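Local atomic coordinates of AxyAgu115A (Amphibacillus xylanus NBRC 15112, PDB entry 6NPS), a protein that probably hydrolyses alpha-linked glucuronic acid groups from the xylan backbone, acting as a family GH115 alpha-glucuronidase. Residues D286-T291 against E337-N342; D326-Q331 against E373-V378; G279-W284 against N332-E337. The protein carries 3 engineered substitutions. All blocks are in the same frame, centred on the assembly; numbering follows the deposited sequence.

Contact 1 (D286-T291 against E337-N342); sequences DGLKRT and EHVNPN
Leu288 and Lys289, neighbours on the last turns of helix 277-291, meet Val339 and His338 where helix 317-338 ends; Leu288 is buried while Lys289 is exposed. The backbones come nearest at Lys289 and His338, whose CA atoms are 6.0 Å apart, and about 202 Å² is buried between the segments.

The packed side belongs to Leu288. Its CB lies 4.1 Å from CG2 of Val339, an apolar contact, while the rest of the side chain turns to Leu334 and Ile335 on the adjoining helix, so that the residue is enclosed on this flank. Val339 presents CG2 because its other methyl, CG1, stands anti to the backbone N (chi1 174°).

On the solvent side Lys289 brings CE over one face of the imidazole. With all the bonds beyond CG extended, CE stands 4.0 Å from the His338 centroid and 29° off the ring normal; this is a CH-pi contact made by a methylene, with CE 3.6 Å from ND1. CB of Glu337 sits 3.8 Å from the ring plane on the opposite face, so the imidazole is held between two aliphatic groups. The ammonium runs on past it: NZ remains 4.7 Å from ND1 and has a long, weak ion pair with Glu285.

Val339 is the first residue to depart from helical backbone angles, and beyond it the chain is checked by an Asx turn in which Asn342 N donates to Asn340 OD1 over 2.8 Å. In the TIM-barrel-like domain helix 277-291 leads into strand 298-300, while helix 317-338 packs on strands 298-300 and 348-351 and leads through this loop, where Asn340 touches Val346, into strand 348-351.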
ATOM      1  N   ASP A 286      -3.210  16.040 -56.186  1.00 39.48           N
ATOM      2  CA  ASP A 286      -1.773  16.201 -56.402  1.00 37.94           C
ATOM      3  C   ASP A 286      -0.985  15.007 -55.872  1.00 42.49           C
ATOM      4  O   ASP A 286       0.047  14.635 -56.451  1.00 43.29           O
ATOM      5  CB  ASP A 286      -1.312  17.515 -55.776  1.00 38.97           C
ATOM      6  CG  ASP A 286      -1.711  18.738 -56.654  1.00 53.66           C
ATOM      7  OD1 ASP A 286      -2.419  18.500 -57.661  1.00 59.48           O
ATOM      8  OD2 ASP A 286      -1.326  19.900 -56.366  1.00 57.68           O
ATOM      9  N   GLY A 287      -1.472  14.364 -54.810  1.00 41.03           N
ATOM     10  CA  GLY A 287      -0.832  13.138 -54.347  1.00 34.69           C
ATOM     11  C   GLY A 287      -0.930  12.007 -55.363  1.00 39.22           C
ATOM     12  O   GLY A 287       0.042  11.266 -55.595  1.00 38.52           O
ATOM     13  N   LEU A 288      -2.105  11.834 -55.959  1.00 36.19           N
ATOM     14  CA  LEU A 288      -2.274  10.763 -56.935  1.00 37.24           C
ATOM     15  C   LEU A 288      -1.481  11.039 -58.209  1.00 38.92           C
ATOM     16  O   LEU A 288      -0.944  10.106 -58.824  1.00 42.07           O
ATOM     17  CB  LEU A 288      -3.765  10.582 -57.258  1.00 39.23           C
ATOM     18  CG  LEU A 288      -4.650  10.171 -56.080  1.00 36.05           C
ATOM     19  CD1 LEU A 288      -6.117  10.396 -56.443  1.00 41.52           C
ATOM     20  CD2 LEU A 288      -4.395   8.702 -55.657  1.00 33.14           C
ATOM     21  N   LYS A 289      -1.405  12.302 -58.629  1.00 44.54           N
ATOM     22  CA  LYS A 289      -0.563  12.657 -59.770  1.00 45.87           C
ATOM     23  C   LYS A 289       0.913  12.411 -59.478  1.00 46.11           C
ATOM     24  O   LYS A 289       1.674  12.094 -60.395  1.00 44.43           O
ATOM     25  CB  LYS A 289      -0.767  14.124 -60.143  1.00 46.75           C
ATOM     26  CG  LYS A 289      -2.055  14.436 -60.872  1.00 48.76           C
ATOM     27  CD  LYS A 289      -2.031  15.884 -61.396  1.00 53.91           C
ATOM     28  CE  LYS A 289      -3.322  16.241 -62.133  1.00 56.45           C
ATOM     29  NZ  LYS A 289      -3.285  17.618 -62.723  1.00 61.19           N
ATOM     30  N   ARG A 290       1.341  12.558 -58.218  1.00 43.51           N
ATOM     31  CA  ARG A 290       2.773  12.535 -57.929  1.00 43.80           C
ATOM     32  C   ARG A 290       3.328  11.111 -57.872  1.00 41.02           C
ATOM     33  O   ARG A 290       4.446  10.863 -58.331  1.00 46.35           O
ATOM     34  CB  ARG A 290       3.054  13.277 -56.623  1.00 50.08           C
ATOM     35  CG  ARG A 290       4.425  13.913 -56.569  1.00 59.68           C
ATOM     36  CD  ARG A 290       4.773  14.356 -55.160  1.00 64.67           C
ATOM     37  NE  ARG A 290       6.206  14.578 -55.009  1.00 66.89           N
ATOM     38  CZ  ARG A 290       6.870  14.377 -53.876  1.00 70.16           C
ATOM     39  NH1 ARG A 290       6.218  13.953 -52.801  1.00 73.17           N
ATOM     40  NH2 ARG A 290       8.179  14.588 -53.814  1.00 69.22           N
ATOM     41  N   THR A 291       2.607  10.161 -57.283  1.00 38.79           N
ATOM     42  CA  THR A 291       3.146   8.808 -57.209  1.00 38.56           C
ATOM     43  C   THR A 291       2.153   7.758 -57.703  1.00 38.02           C
ATOM     44  O   THR A 291       2.376   6.559 -57.490  1.00 37.59           O
ATOM     45  CB  THR A 291       3.621   8.469 -55.772  1.00 46.78           C
ATOM     46  OG1 THR A 291       2.506   8.415 -54.885  1.00 45.18           O
ATOM     47  CG2 THR A 291       4.618   9.507 -55.286  1.00 46.07           C
ATOM     48  N   GLU A 337      -9.523   9.570 -62.720  1.00 54.28           N
ATOM     49  CA  GLU A 337      -9.080  10.664 -63.602  1.00 59.67           C
ATOM     50  C   GLU A 337      -7.561  10.739 -63.734  1.00 59.13           C
ATOM     51  O   GLU A 337      -7.057  11.116 -64.794  1.00 63.84           O
ATOM     52  CB  GLU A 337      -9.608  12.009 -63.098  1.00 61.90           C
ATOM     53  CG  GLU A 337     -11.108  12.175 -63.242  1.00 74.47           C
ATOM     54  CD  GLU A 337     -11.670  13.358 -62.445  1.00 85.96           C
ATOM     55  OE1 GLU A 337     -10.966  13.896 -61.558  1.00 88.38           O
ATOM     56  OE2 GLU A 337     -12.839  13.726 -62.690  1.00 90.10           O
ATOM     57  N   HIS A 338      -6.818  10.362 -62.694  1.00 53.87           N
ATOM     58  CA  HIS A 338      -5.393  10.630 -62.631  1.00 51.78           C
ATOM     59  C   HIS A 338      -4.518   9.406 -62.432  1.00 51.57           C
ATOM     60  O   HIS A 338      -3.296   9.561 -62.357  1.00 53.27           O
ATOM     61  CB  HIS A 338      -5.109  11.623 -61.504  1.00 55.03           C
ATOM     62  CG  HIS A 338      -5.901  12.885 -61.631  1.00 55.87           C
ATOM     63  ND1 HIS A 338      -5.842  13.681 -62.759  1.00 59.26           N
ATOM     64  CD2 HIS A 338      -6.800  13.466 -60.800  1.00 56.76           C
ATOM     65  CE1 HIS A 338      -6.662  14.707 -62.612  1.00 59.23           C
ATOM     66  NE2 HIS A 338      -7.251  14.604 -61.431  1.00 60.59           N
ATOM     67  N   VAL A 339      -5.091   8.209 -62.321  1.00 46.28           N
ATOM     68  CA  VAL A 339      -4.305   6.994 -62.120  1.00 47.23           C
ATOM     69  C   VAL A 339      -4.629   6.012 -63.235  1.00 52.29           C
ATOM     70  O   VAL A 339      -3.741   5.613 -63.992  1.00 56.01           O
ATOM     71  CB  VAL A 339      -4.564   6.355 -60.748  1.00 43.91           C
ATOM     72  CG1 VAL A 339      -3.811   4.992 -60.639  1.00 43.81           C
ATOM     73  CG2 VAL A 339      -4.095   7.289 -59.620  1.00 41.58           C
ATOM     74  N   ASN A 340      -5.909   5.639 -63.360  1.00 48.35           N
ATOM     75  CA  ASN A 340      -6.321   4.660 -64.362  1.00 46.90           C
ATOM     76  C   ASN A 340      -7.826   4.712 -64.535  1.00 52.24           C
ATOM     77  O   ASN A 340      -8.557   4.540 -63.550  1.00 53.61           O
ATOM     78  CB  ASN A 340      -5.883   3.258 -63.937  1.00 48.04           C
ATOM     79  CG  ASN A 340      -6.182   2.177 -64.968  1.00 56.59           C
ATOM     80  OD1 ASN A 340      -7.112   2.262 -65.769  1.00 57.30           O
ATOM     81  ND2 ASN A 340      -5.400   1.109 -64.899  1.00 63.80           N
ATOM     82  N   PRO A 341      -8.320   4.932 -65.764  1.00 58.21           N
ATOM     83  CA  PRO A 341      -9.779   4.987 -65.980  1.00 59.37           C
ATOM     84  C   PRO A 341     -10.547   3.723 -65.575  1.00 60.47           C
ATOM     85  O   PRO A 341     -11.766   3.821 -65.376  1.00 60.89           O
ATOM     86  CB  PRO A 341      -9.898   5.216 -67.491  1.00 60.04           C
ATOM     87  CG  PRO A 341      -8.599   5.788 -67.886  1.00 60.99           C
ATOM     88  CD  PRO A 341      -7.568   5.198 -67.006  1.00 53.70           C
ATOM     89  N   ASN A 342      -9.862   2.585 -65.510  1.00 60.70           N
ATOM     90  CA  ASN A 342     -10.482   1.323 -65.129  1.00 68.13           C
ATOM     91  C   ASN A 342     -10.262   1.074 -63.647  1.00 58.81           C
ATOM     92  O   ASN A 342      -9.253   0.496 -63.242  1.00 53.90           O
ATOM     93  CB  ASN A 342      -9.907   0.169 -65.952  1.00 79.08           C
ATOM     94  CG  ASN A 342     -10.786  -1.065 -65.917  1.00 89.44           C
ATOM     95  OD1 ASN A 342     -11.758  -1.129 -65.165  1.00 92.46           O
ATOM     96  ND2 ASN A 342     -10.446  -2.056 -66.733  1.00 93.68           N
TER

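Contact 2 (D326-Q331 against E373-V378); sequences DVIQTQ and EELEDV
Glu374 reaches across to helix 317-338 and touches it along its whole side chain. CB starts against CG2 of Ile328 at 3.9 Å, the two side chains running antiparallel past one another. CG comes 3.5 Å from CG of Gln329, and the bend at chi2 (-66°) keeps CD 3.7 Å from the same methylene. At the tip, OE2 stays 3.7 Å from Gln329 OE1, a distance without a bond, and the amide and carboxylate planes stand 78° apart; OE1 instead accepts from Asn332 ND2, one turn further along the helix. An alanine here would lack the methylene and the carboxylate, which would probably leave Asn332 ND2 without this acceptor and open a gap beside Gln329 CG.

In the (beta/alpha)8 barrel arrangement expected of this family, the 373-378 loop immediately precedes barrel strand 379-383, while helix 317-338 packs outside strands 298-300 and 348-351. The inward-facing part of the contact is apolar accordingly: CD1 of Ile328 lies 4.0 Å from CD2 of Leu375, their side chains crossing at about a right angle, and both residues also rest on Leu350 of strand 348-351. From Leu375 to Val378 the chain reverses in a type II beta turn, closed by Val378 N donating to Leu375 O over 3.0 Å, with Asp377 at positive phi (76°).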
ATOM      1  N   ASP A 326     -19.070  10.204 -48.667  1.00 71.55           N
ATOM      2  CA  ASP A 326     -18.796  11.337 -49.541  1.00 73.08           C
ATOM      3  C   ASP A 326     -17.336  11.343 -49.940  1.00 59.42           C
ATOM      4  O   ASP A 326     -16.992  11.503 -51.117  1.00 59.90           O
ATOM      5  CB  ASP A 326     -19.185  12.658 -48.848  1.00 85.82           C
ATOM      6  CG  ASP A 326     -19.472  13.790 -49.852  1.00 98.01           C
ATOM      7  OD1 ASP A 326     -19.855  14.912 -49.431  1.00101.76           O
ATOM      8  OD2 ASP A 326     -19.316  13.558 -51.071  1.00100.46           O
ATOM      9  N   VAL A 327     -16.453  11.200 -48.964  1.00 55.72           N
ATOM     10  CA  VAL A 327     -15.028  11.128 -49.249  1.00 59.54           C
ATOM     11  C   VAL A 327     -14.741  10.061 -50.308  1.00 59.33           C
ATOM     12  O   VAL A 327     -14.181  10.353 -51.376  1.00 55.70           O
ATOM     13  CB  VAL A 327     -14.258  10.877 -47.944  1.00 63.06           C
ATOM     14  CG1 VAL A 327     -12.832  10.519 -48.224  1.00 60.85           C
ATOM     15  CG2 VAL A 327     -14.363  12.110 -47.017  1.00 63.41           C
ATOM     16  N   ILE A 328     -15.184   8.820 -50.053  1.00 58.06           N
ATOM     17  CA  ILE A 328     -14.844   7.695 -50.930  1.00 55.33           C
ATOM     18  C   ILE A 328     -15.322   7.943 -52.355  1.00 54.51           C
ATOM     19  O   ILE A 328     -14.599   7.690 -53.333  1.00 55.58           O
ATOM     20  CB  ILE A 328     -15.408   6.372 -50.360  1.00 53.80           C
ATOM     21  CG1 ILE A 328     -14.574   5.934 -49.164  1.00 51.42           C
ATOM     22  CG2 ILE A 328     -15.400   5.321 -51.444  1.00 56.70           C
ATOM     23  CD1 ILE A 328     -15.178   4.823 -48.234  1.00 50.93           C
ATOM     24  N   GLN A 329     -16.545   8.447 -52.512  1.00 60.09           N
ATOM     25  CA  GLN A 329     -17.015   8.763 -53.855  1.00 63.84           C
ATOM     26  C   GLN A 329     -16.076   9.741 -54.556  1.00 62.63           C
ATOM     27  O   GLN A 329     -15.818   9.611 -55.763  1.00 62.43           O
ATOM     28  CB  GLN A 329     -18.429   9.334 -53.788  1.00 75.07           C
ATOM     29  CG  GLN A 329     -19.525   8.313 -53.999  1.00 77.65           C
ATOM     30  CD  GLN A 329     -20.701   8.892 -54.742  1.00 79.66           C
ATOM     31  OE1 GLN A 329     -21.301   8.239 -55.598  1.00 81.74           O
ATOM     32  NE2 GLN A 329     -21.038  10.136 -54.422  1.00 78.28           N
ATOM     33  N   THR A 330     -15.562  10.730 -53.815  1.00 62.70           N
ATOM     34  CA  THR A 330     -14.633  11.711 -54.381  1.00 67.30           C
ATOM     35  C   THR A 330     -13.301  11.058 -54.749  1.00 58.51           C
ATOM     36  O   THR A 330     -12.765  11.280 -55.843  1.00 56.71           O
ATOM     37  CB  THR A 330     -14.394  12.855 -53.378  1.00 70.02           C
ATOM     38  OG1 THR A 330     -15.637  13.469 -53.008  1.00 73.53           O
ATOM     39  CG2 THR A 330     -13.477  13.907 -53.976  1.00 68.72           C
ATOM     40  N   GLN A 331     -12.745  10.266 -53.827  1.00 53.89           N
ATOM     41  CA  GLN A 331     -11.446   9.649 -54.058  1.00 50.48           C
ATOM     42  C   GLN A 331     -11.474   8.748 -55.287  1.00 53.45           C
ATOM     43  O   GLN A 331     -10.583   8.830 -56.145  1.00 53.15           O
ATOM     44  CB  GLN A 331     -11.013   8.899 -52.801  1.00 48.38           C
ATOM     45  CG  GLN A 331     -10.584   9.812 -51.648  1.00 45.63           C
ATOM     46  CD  GLN A 331     -10.555   9.086 -50.333  1.00 47.47           C
ATOM     47  OE1 GLN A 331     -11.222   8.071 -50.172  1.00 52.65           O
ATOM     48  NE2 GLN A 331      -9.798   9.605 -49.368  1.00 44.65           N
ATOM     49  N   GLU A 373     -21.684   0.450 -53.257  1.00 75.50           N
ATOM     50  CA  GLU A 373     -21.145   0.174 -54.585  1.00 75.20           C
ATOM     51  C   GLU A 373     -19.840   0.928 -54.834  1.00 68.04           C
ATOM     52  O   GLU A 373     -19.102   0.594 -55.764  1.00 64.91           O
ATOM     53  CB  GLU A 373     -22.181   0.439 -55.663  1.00 88.51           C
ATOM     54  CG  GLU A 373     -23.608  -0.090 -55.353  1.00102.35           C
ATOM     55  CD  GLU A 373     -24.350   0.673 -54.250  1.00112.75           C
ATOM     56  OE1 GLU A 373     -24.883   0.055 -53.291  1.00114.81           O
ATOM     57  OE2 GLU A 373     -24.428   1.913 -54.383  1.00116.38           O
ATOM     58  N   GLU A 374     -19.489   1.810 -53.939  1.00 64.05           N
ATOM     59  CA  GLU A 374     -18.257   2.483 -54.057  1.00 64.84           C
ATOM     60  C   GLU A 374     -17.113   1.603 -53.518  1.00 62.22           C
ATOM     61  O   GLU A 374     -15.984   1.796 -53.856  1.00 59.64           O
ATOM     62  CB  GLU A 374     -18.374   3.820 -53.384  1.00 73.86           C
ATOM     63  CG  GLU A 374     -19.144   4.810 -54.253  1.00 85.65           C
ATOM     64  CD  GLU A 374     -18.375   5.129 -55.527  1.00 94.19           C
ATOM     65  OE1 GLU A 374     -17.186   4.866 -55.521  1.00 97.81           O
ATOM     66  OE2 GLU A 374     -18.913   5.609 -56.528  1.00 97.79           O
ATOM     67  N   LEU A 375     -17.446   0.625 -52.693  1.00 58.65           N
ATOM     68  CA  LEU A 375     -16.495  -0.339 -52.149  1.00 52.80           C
ATOM     69  C   LEU A 375     -16.332  -1.586 -53.012  1.00 53.07           C
ATOM     70  O   LEU A 375     -15.536  -2.469 -52.662  1.00 48.58           O
ATOM     71  CB  LEU A 375     -16.912  -0.732 -50.744  1.00 48.34           C
ATOM     72  CG  LEU A 375     -16.946   0.515 -49.865  1.00 50.63           C
ATOM     73  CD1 LEU A 375     -17.500   0.128 -48.510  1.00 51.79           C
ATOM     74  CD2 LEU A 375     -15.527   1.116 -49.727  1.00 45.86           C
ATOM     75  N   GLU A 376     -17.013  -1.662 -54.148  1.00 56.85           N
ATOM     76  CA  GLU A 376     -16.814  -2.806 -55.021  1.00 65.99           C
ATOM     77  C   GLU A 376     -15.382  -2.808 -55.556  1.00 59.31           C
ATOM     78  O   GLU A 376     -14.867  -1.770 -56.007  1.00 55.42           O
ATOM     79  CB  GLU A 376     -17.845  -2.806 -56.153  1.00 76.44           C
ATOM     80  CG  GLU A 376     -18.071  -4.202 -56.722  1.00 91.80           C
ATOM     81  CD  GLU A 376     -17.924  -5.282 -55.650  1.00107.28           C
ATOM     82  OE1 GLU A 376     -16.882  -5.981 -55.651  1.00111.48           O
ATOM     83  OE2 GLU A 376     -18.849  -5.451 -54.821  1.00111.89           O
ATOM     84  N   ASP A 377     -14.730  -3.970 -55.464  1.00 51.15           N
ATOM     85  CA  ASP A 377     -13.350  -4.233 -55.850  1.00 50.12           C
ATOM     86  C   ASP A 377     -12.362  -3.677 -54.839  1.00 43.38           C
ATOM     87  O   ASP A 377     -11.163  -3.873 -55.036  1.00 48.05           O
ATOM     88  CB  ASP A 377     -12.995  -3.687 -57.244  1.00 61.54           C
ATOM     89  CG  ASP A 377     -14.092  -3.957 -58.275  1.00 78.40           C
ATOM     90  OD1 ASP A 377     -14.592  -2.988 -58.905  1.00 82.83           O
ATOM     91  OD2 ASP A 377     -14.450  -5.149 -58.446  1.00 78.78           O
ATOM     92  N   VAL A 378     -12.807  -3.005 -53.774  1.00 38.39           N
ATOM     93  CA  VAL A 378     -11.902  -2.486 -52.752  1.00 37.46           C
ATOM     94  C   VAL A 378     -11.587  -3.576 -51.725  1.00 38.43           C
ATOM     95  O   VAL A 378     -12.484  -4.306 -51.266  1.00 35.56           O
ATOM     96  CB  VAL A 378     -12.510  -1.244 -52.074  1.00 36.35           C
ATOM     97  CG1 VAL A 378     -11.618  -0.779 -50.902  1.00 36.64           C
ATOM     98  CG2 VAL A 378     -12.687  -0.126 -53.087  1.00 37.62           C
TER

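Contact 3 (G279-W284 against N332-E337); sequences GITKFW and NKLIKE
Leu334 points one methyl at helix 277-291, touching both Thr281 and Trp284. Helices 277-291 and 317-338 belong to a domain consistent with a TIM-barrel-type fold, and these segments of them come closest at Trp284 and Leu334, whose CA atoms are 7.7 Å apart.

The conformation of Leu334 explains the contact. With CG anti to the carbonyl carbon (chi1 -72°) and CD1 continuing the chain in a fully extended chi2 of 180°, CD1 is carried out to both residues. It lies 3.7 Å from CB of Trp284 and 4.3 Å from CG2 of Thr281, in directions roughly at right angles. The methyl thus packs on the start of the tryptophan side chain and not on its rings.

Trp284 sets out toward Leu334 at CB, but its indole then turns away from 332-337 and back along its own helix. One face of the ring system is met by CG2 of Ile280, one turn earlier, 3.4 Å above the plane and offset toward the rim. The far end of the indole reaches Val327 and Gln331 on helix 317-338, so this residue bridges the helices at two levels.

Thr281 is oriented by its hydroxyl: a chi1 of -66° brings OG1 back to a hydrogen bond with the carbonyl O of Arg277, which leaves CG2 on the side of Leu334. Outside the apolar part, Lys333 and Glu337 form a salt bridge one turn apart on the exposed surface of their own helix, NZ to OE2 3.1 Å. The shortest approach across the interface is made to main chain, where Leu334 CD1 comes within 3.6 Å of the carbonyl O of Thr281.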
ATOM      1  N   GLY A 279      -9.740  22.218 -50.864  1.00 50.38           N
ATOM      2  CA  GLY A 279      -8.338  22.064 -50.509  1.00 49.37           C
ATOM      3  C   GLY A 279      -7.936  20.610 -50.336  1.00 48.36           C
ATOM      4  O   GLY A 279      -6.903  20.168 -50.865  1.00 45.24           O
ATOM      5  N   ILE A 280      -8.749  19.842 -49.597  1.00 44.52           N
ATOM      6  CA  ILE A 280      -8.426  18.433 -49.362  1.00 46.09           C
ATOM      7  C   ILE A 280      -8.505  17.639 -50.658  1.00 47.26           C
ATOM      8  O   ILE A 280      -7.699  16.741 -50.896  1.00 43.36           O
ATOM      9  CB  ILE A 280      -9.339  17.823 -48.281  1.00 43.76           C
ATOM     10  CG1 ILE A 280      -9.172  18.566 -46.964  1.00 48.06           C
ATOM     11  CG2 ILE A 280      -8.958  16.348 -48.054  1.00 44.54           C
ATOM     12  CD1 ILE A 280      -7.731  18.465 -46.422  1.00 48.14           C
ATOM     13  N   THR A 281      -9.443  17.990 -51.540  1.00 50.92           N
ATOM     14  CA  THR A 281      -9.578  17.298 -52.822  1.00 50.47           C
ATOM     15  C   THR A 281      -8.366  17.528 -53.718  1.00 48.87           C
ATOM     16  O   THR A 281      -7.868  16.587 -54.347  1.00 45.41           O
ATOM     17  CB  THR A 281     -10.847  17.783 -53.521  1.00 53.81           C
ATOM     18  OG1 THR A 281     -11.980  17.361 -52.759  1.00 56.48           O
ATOM     19  CG2 THR A 281     -10.937  17.238 -54.930  1.00 49.46           C
ATOM     20  N   LYS A 282      -7.902  18.782 -53.822  1.00 44.42           N
ATOM     21  CA  LYS A 282      -6.714  19.065 -54.623  1.00 45.43           C
ATOM     22  C   LYS A 282      -5.472  18.477 -53.972  1.00 43.56           C
ATOM     23  O   LYS A 282      -4.540  18.058 -54.670  1.00 45.08           O
ATOM     24  CB  LYS A 282      -6.567  20.599 -54.847  1.00 49.99           C
ATOM     25  CG  LYS A 282      -5.414  20.976 -55.794  1.00 55.87           C
ATOM     26  CD  LYS A 282      -5.845  21.036 -57.270  1.00 68.80           C
ATOM     27  CE  LYS A 282      -4.822  21.777 -58.135  1.00 79.83           C
ATOM     28  NZ  LYS A 282      -5.377  23.019 -58.753  1.00 91.58           N
ATOM     29  N   PHE A 283      -5.471  18.358 -52.644  1.00 41.65           N
ATOM     30  CA  PHE A 283      -4.389  17.665 -51.966  1.00 39.43           C
ATOM     31  C   PHE A 283      -4.300  16.205 -52.416  1.00 38.03           C
ATOM     32  O   PHE A 283      -3.221  15.730 -52.795  1.00 37.81           O
ATOM     33  CB  PHE A 283      -4.591  17.802 -50.452  1.00 40.33           C
ATOM     34  CG  PHE A 283      -3.508  17.171 -49.617  1.00 41.30           C
ATOM     35  CD1 PHE A 283      -2.200  17.652 -49.657  1.00 42.36           C
ATOM     36  CD2 PHE A 283      -3.818  16.132 -48.750  1.00 42.64           C
ATOM     37  CE1 PHE A 283      -1.196  17.041 -48.843  1.00 42.99           C
ATOM     38  CE2 PHE A 283      -2.834  15.511 -47.948  1.00 42.35           C
ATOM     39  CZ  PHE A 283      -1.517  15.987 -47.984  1.00 40.36           C
ATOM     40  N   TRP A 284      -5.439  15.489 -52.421  1.00 38.01           N
ATOM     41  CA  TRP A 284      -5.481  14.091 -52.852  1.00 39.29           C
ATOM     42  C   TRP A 284      -5.178  13.960 -54.342  1.00 39.77           C
ATOM     43  O   TRP A 284      -4.496  13.015 -54.763  1.00 40.08           O
ATOM     44  CB  TRP A 284      -6.850  13.490 -52.515  1.00 39.34           C
ATOM     45  CG  TRP A 284      -7.054  13.290 -51.028  1.00 42.52           C
ATOM     46  CD1 TRP A 284      -6.077  13.098 -50.092  1.00 42.36           C
ATOM     47  CD2 TRP A 284      -8.300  13.241 -50.322  1.00 37.86           C
ATOM     48  NE1 TRP A 284      -6.645  12.935 -48.842  1.00 43.58           N
ATOM     49  CE2 TRP A 284      -8.008  13.015 -48.968  1.00 41.03           C
ATOM     50  CE3 TRP A 284      -9.632  13.331 -50.715  1.00 43.84           C
ATOM     51  CZ2 TRP A 284      -9.001  12.917 -47.991  1.00 44.48           C
ATOM     52  CZ3 TRP A 284     -10.627  13.222 -49.730  1.00 42.54           C
ATOM     53  CH2 TRP A 284     -10.301  13.028 -48.393  1.00 39.47           C
ATOM     54  N   ASN A 332     -12.532   7.939 -55.441  1.00 54.53           N
ATOM     55  CA  ASN A 332     -12.620   7.081 -56.621  1.00 50.50           C
ATOM     56  C   ASN A 332     -12.618   7.884 -57.905  1.00 54.32           C
ATOM     57  O   ASN A 332     -12.044   7.454 -58.917  1.00 52.90           O
ATOM     58  CB  ASN A 332     -13.866   6.216 -56.552  1.00 51.39           C
ATOM     59  CG  ASN A 332     -13.641   4.966 -55.714  1.00 50.01           C
ATOM     60  OD1 ASN A 332     -12.493   4.598 -55.408  1.00 46.21           O
ATOM     61  ND2 ASN A 332     -14.731   4.324 -55.321  1.00 48.04           N
ATOM     62  N   LYS A 333     -13.293   9.040 -57.886  1.00 52.46           N
ATOM     63  CA  LYS A 333     -13.362   9.923 -59.060  1.00 53.31           C
ATOM     64  C   LYS A 333     -11.973  10.442 -59.421  1.00 41.87           C
ATOM     65  O   LYS A 333     -11.583  10.445 -60.589  1.00 47.09           O
ATOM     66  CB  LYS A 333     -14.313  11.092 -58.798  1.00 61.90           C
ATOM     67  CG  LYS A 333     -15.094  11.543 -60.021  1.00 67.71           C
ATOM     68  CD  LYS A 333     -15.328  13.044 -60.004  1.00 75.20           C
ATOM     69  CE  LYS A 333     -15.488  13.594 -61.413  1.00 78.80           C
ATOM     70  NZ  LYS A 333     -15.395  15.079 -61.443  1.00 82.51           N
ATOM     71  N   LEU A 334     -11.235  10.879 -58.406  1.00 42.84           N
ATOM     72  CA  LEU A 334      -9.844  11.284 -58.578  1.00 47.42           C
ATOM     73  C   LEU A 334      -8.986  10.139 -59.125  1.00 45.07           C
ATOM     74  O   LEU A 334      -8.205  10.324 -60.071  1.00 46.45           O
ATOM     75  CB  LEU A 334      -9.305  11.790 -57.250  1.00 43.54           C
ATOM     76  CG  LEU A 334      -9.843  13.145 -56.788  1.00 44.61           C
ATOM     77  CD1 LEU A 334      -9.152  13.416 -55.452  1.00 47.79           C
ATOM     78  CD2 LEU A 334      -9.582  14.218 -57.835  1.00 50.25           C
ATOM     79  N   ILE A 335      -9.167   8.937 -58.594  1.00 44.53           N
ATOM     80  CA  ILE A 335      -8.329   7.822 -59.033  1.00 45.24           C
ATOM     81  C   ILE A 335      -8.595   7.496 -60.503  1.00 46.17           C
ATOM     82  O   ILE A 335      -7.657   7.360 -61.299  1.00 45.07           O
ATOM     83  CB  ILE A 335      -8.538   6.619 -58.094  1.00 42.91           C
ATOM     84  CG1 ILE A 335      -7.914   6.930 -56.730  1.00 38.77           C
ATOM     85  CG2 ILE A 335      -7.945   5.341 -58.711  1.00 42.96           C
ATOM     86  CD1 ILE A 335      -8.398   6.008 -55.604  1.00 36.51           C
ATOM     87  N   LYS A 336      -9.856   7.515 -60.884  1.00 46.52           N
ATOM     88  CA  LYS A 336     -10.217   7.264 -62.261  1.00 53.33           C
ATOM     89  C   LYS A 336      -9.616   8.325 -63.190  1.00 55.70           C
ATOM     90  O   LYS A 336      -9.243   8.017 -64.322  1.00 55.13           O
ATOM     91  CB  LYS A 336     -11.739   7.230 -62.418  1.00 68.07           C
ATOM     92  CG  LYS A 336     -12.283   5.898 -62.905  1.00 77.91           C
ATOM     93  CD  LYS A 336     -13.752   5.738 -62.551  1.00 77.97           C
ATOM     94  CE  LYS A 336     -14.541   5.158 -63.714  1.00 79.31           C
ATOM     95  NZ  LYS A 336     -14.904   6.201 -64.713  1.00 80.83           N
ATOM     96  N   GLU A 337      -9.523   9.570 -62.720  1.00 54.28           N
ATOM     97  CA  GLU A 337      -9.080  10.664 -63.602  1.00 59.67           C
ATOM     98  C   GLU A 337      -7.561  10.739 -63.734  1.00 59.13           C
ATOM     99  O   GLU A 337      -7.057  11.116 -64.794  1.00 63.84           O
ATOM    100  CB  GLU A 337      -9.608  12.009 -63.098  1.00 61.90           C
ATOM    101  CG  GLU A 337     -11.108  12.175 -63.242  1.00 74.47           C
ATOM    102  CD  GLU A 337     -11.670  13.358 -62.445  1.00 85.96           C
ATOM    103  OE1 GLU A 337     -10.966  13.896 -61.558  1.00 88.38           O
ATOM    104  OE2 GLU A 337     -12.839  13.726 -62.690  1.00 90.10           O
TER

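In the fold
All three contacts use helix 317-338: contact 2 its middle, contact 3 the next turns, contact 1 its end. Contacts 1 and 3 also share helix 277-291, and their centres are 8 Å apart; contact 2 lies about 12 Å from contact 3 and 15 Å from contact 1, centre to centre. Glu337 belongs to both 1 and 3. Along the chain the segments alternate, 279-284 and 286-291 preceding 326-331, 332-337 and 337-342, with 373-378 last. One helix is thereby joined on one flank to helix 277-291 and on another to the loop entering strand 379-383, a helix-to-helix and a helix-to-loop joint outside the parallel strands of the domain.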